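Uncharacterized protein (PDB 4XM1) is uncharacterized but probably acts as a metal-dependent deacetylase, as in the GlcNAc-PI de-N-acetylase family to which it belongs. Local coordinates at residues G59-Y64 / V101-W106. Numbering follows the deposited sequence.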
loop_
_atom_site.group_PDB
_atom_site.type_symbol
_atom_site.label_atom_id
_atom_site.label_comp_id
_atom_site.label_asym_id
_atom_site.label_seq_id
_atom_site.Cartn_x
_atom_site.Cartn_y
_atom_site.Cartn_z
ATOM N N GLY C 59 35.373 -25.067 -7.155
ATOM C CA GLY C 59 34.395 -25.486 -8.143
ATOM C C GLY C 59 32.967 -25.366 -7.607
ATOM O O GLY C 59 32.078 -26.138 -8.014
ATOM N N VAL C 60 32.741 -24.451 -6.654
ATOM C CA VAL C 60 31.339 -24.196 -6.263
ATOM C C VAL C 60 30.743 -23.210 -7.280
ATOM O O VAL C 60 31.349 -22.169 -7.521
ATOM C CB VAL C 60 31.183 -23.734 -4.795
ATOM C CG1 VAL C 60 29.702 -23.519 -4.470
ATOM C CG2 VAL C 60 31.819 -24.767 -3.809
ATOM N N GLU C 61 29.625 -23.572 -7.925
ATOM C CA GLU C 61 28.885 -22.605 -8.768
ATOM C C GLU C 61 28.172 -21.575 -7.894
ATOM O O GLU C 61 27.191 -21.911 -7.200
ATOM C CB GLU C 61 27.856 -23.266 -9.708
ATOM C CG GLU C 61 27.204 -22.255 -10.733
ATOM C CD GLU C 61 26.033 -22.848 -11.484
ATOM O OE1 GLU C 61 25.812 -24.055 -11.366
ATOM O OE2 GLU C 61 25.316 -22.124 -12.198
ATOM N N VAL C 62 28.687 -20.349 -7.939
ATOM C CA VAL C 62 28.199 -19.209 -7.175
ATOM C C VAL C 62 27.428 -18.251 -8.085
ATOM O O VAL C 62 27.935 -17.846 -9.139
ATOM C CB VAL C 62 29.373 -18.436 -6.560
ATOM C CG1 VAL C 62 28.904 -17.197 -5.799
ATOM C CG2 VAL C 62 30.182 -19.330 -5.648
ATOM N N ILE C 63 26.215 -17.887 -7.656
ATOM C CA ILE C 63 25.282 -17.047 -8.398
ATOM C C ILE C 63 24.842 -15.870 -7.514
ATOM O O ILE C 63 24.576 -16.061 -6.334
ATOM C CB ILE C 63 24.081 -17.902 -8.822
ATOM C CG1 ILE C 63 24.556 -19.038 -9.743
ATOM C CG2 ILE C 63 22.985 -17.031 -9.456
ATOM C CD1 ILE C 63 23.566 -20.147 -9.956
ATOM N N TYR C 64 24.833 -14.652 -8.054
ATOM C CA TYR C 64 24.293 -13.502 -7.332
ATOM C C TYR C 64 22.795 -13.294 -7.625
ATOM O O TYR C 64 22.314 -13.576 -8.732
ATOM C CB TYR C 64 25.031 -12.217 -7.697
ATOM C CG TYR C 64 26.430 -12.027 -7.157
ATOM C CD1 TYR C 64 27.105 -13.043 -6.490
ATOM C CD2 TYR C 64 27.101 -10.819 -7.377
ATOM C CE1 TYR C 64 28.392 -12.853 -6.047
ATOM C CE2 TYR C 64 28.376 -10.613 -6.940
ATOM C CZ TYR C 64 29.029 -11.627 -6.273
ATOM O OH TYR C 64 30.308 -11.386 -5.819
ATOM N N VAL C 101 32.403 -15.563 -10.199
ATOM C CA VAL C 101 30.964 -15.641 -10.331
ATOM C C VAL C 101 30.578 -15.523 -11.806
ATOM O O VAL C 101 31.008 -14.585 -12.478
ATOM C CB VAL C 101 30.335 -14.480 -9.505
ATOM C CG1 VAL C 101 28.834 -14.366 -9.704
ATOM C CG2 VAL C 101 30.709 -14.598 -8.033
ATOM N N ARG C 102 29.727 -16.433 -12.276
ATOM C CA ARG C 102 29.340 -16.452 -13.707
ATOM C C ARG C 102 27.892 -16.065 -14.026
ATOM O O ARG C 102 27.497 -16.035 -15.215
ATOM C CB ARG C 102 29.582 -17.850 -14.302
ATOM C CG ARG C 102 30.987 -18.036 -14.859
ATOM C CD ARG C 102 31.401 -19.505 -14.946
ATOM N NE ARG C 102 32.803 -19.681 -14.537
ATOM C CZ ARG C 102 33.828 -18.925 -14.957
ATOM N NH1 ARG C 102 33.650 -17.915 -15.807
ATOM N NH2 ARG C 102 35.052 -19.173 -14.513
ATOM N N LYS C 103 27.074 -15.827 -12.991
ATOM C CA LYS C 103 25.663 -15.530 -13.217
ATOM C C LYS C 103 25.177 -14.522 -12.170
ATOM O O LYS C 103 25.539 -14.666 -10.964
ATOM C CB LYS C 103 24.834 -16.819 -13.171
ATOM C CG LYS C 103 23.590 -16.798 -14.052
ATOM C CD LYS C 103 22.536 -17.795 -13.624
ATOM C CE LYS C 103 22.885 -19.196 -13.986
ATOM N NZ LYS C 103 21.660 -19.911 -14.502
ATOM N N ILE C 104 24.466 -13.481 -12.640
ATOM C CA ILE C 104 23.767 -12.511 -11.787
ATOM C C ILE C 104 22.292 -12.397 -12.219
ATOM O O ILE C 104 21.983 -12.370 -13.429
ATOM C CB ILE C 104 24.480 -11.134 -11.763
ATOM C CG1 ILE C 104 25.975 -11.314 -11.489
ATOM C CG2 ILE C 104 23.853 -10.164 -10.739
ATOM C CD1 ILE C 104 26.841 -10.164 -12.000
ATOM N N TYR C 105 21.382 -12.433 -11.241
ATOM C CA TYR C 105 20.012 -12.021 -11.481
ATOM C C TYR C 105 19.896 -10.644 -10.877
ATOM O O TYR C 105 20.360 -10.394 -9.752
ATOM C CB TYR C 105 19.009 -12.953 -10.859
ATOM C CG TYR C 105 18.935 -14.326 -11.398
ATOM C CD1 TYR C 105 19.832 -15.317 -10.968
ATOM C CD2 TYR C 105 17.931 -14.679 -12.277
ATOM C CE1 TYR C 105 19.733 -16.620 -11.432
ATOM C CE2 TYR C 105 17.816 -15.954 -12.740
ATOM C CZ TYR C 105 18.731 -16.924 -12.356
ATOM O OH TYR C 105 18.582 -18.227 -12.778
ATOM N N TRP C 106 19.380 -9.734 -11.683
ATOM C CA TRP C 106 19.148 -8.353 -11.312
ATOM C C TRP C 106 17.635 -8.214 -11.104
ATOM O O TRP C 106 16.858 -8.378 -12.046
ATOM C CB TRP C 106 19.567 -7.411 -12.437
ATOM C CG TRP C 106 21.061 -7.472 -12.798
ATOM C CD1 TRP C 106 21.642 -8.165 -13.837
ATOM C CD2 TRP C 106 22.120 -6.801 -12.115
ATOM N NE1 TRP C 106 23.018 -7.977 -13.819
ATOM C CE2 TRP C 106 23.334 -7.130 -12.789
ATOM C CE3 TRP C 106 22.166 -5.935 -11.022
ATOM C CZ2 TRP C 106 24.573 -6.621 -12.389
ATOM C CZ3 TRP C 106 23.397 -5.442 -10.609
ATOM C CH2 TRP C 106 24.589 -5.774 -11.303
#
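Tyr64 lies against Val101, and this pair forms the tight part of the contact. Val101 CG1 sits over one face of the Tyr64 ring, 4.1 Å from its centroid, in a CH-pi contact, while Val101 CG2 reaches Tyr64 CE1 at 3.5 Å. The Tyr64 chi1 of -73° sets CG beside the backbone N, which swings the ring back along its own strand to Val101. Val62 adds its CG1 to the same patch, meeting Val101 CG2 at 3.9 Å, and the Tyr64 CB rests on Ile104. Helices 43-57 and 81-98 cover this side, with Ile52 touching both Tyr64 and Val101.

Two backbone bonds fix the parallel register around Tyr64. Tyr64 N donates to Lys103 O at 3.0 Å. Tyr64 O accepts from Tyr105 N at 2.9 Å, nearly straight at hydrogen (171°). Tyr64 thus spans Lys103 and Tyr105, as expected of neighbouring parallel strands, here joined through helix 81-98 in a beta-alpha-beta unit.

The other face of the sheet is looser. Ile63 CG2 comes to the edge of the Tyr105 ring, 3.8 Å from CE1, and the Ile63 side chain runs alongside that of Lys103, pointing the same way. Toward the exposed Glu61, contact thins to carboxylate against methylene: Glu61 OE2 lies 4.2 Å from Lys103 CE. The polar ends of Lys103 and Tyr105 both turn to Glu131 OE1 on helix 118-131, by salt bridge and hydrogen bond respectively. The chemistry is therefore divided by face: apolar packing beneath the helices holds Tyr64 and Val101, whereas around Lys103 a shared carboxylate ties strand 103-109, outermost in the sheet of this chain, to helix 118-131; the charged ends of Glu61 and Lys103 do not touch, so any attraction between them is probably weak.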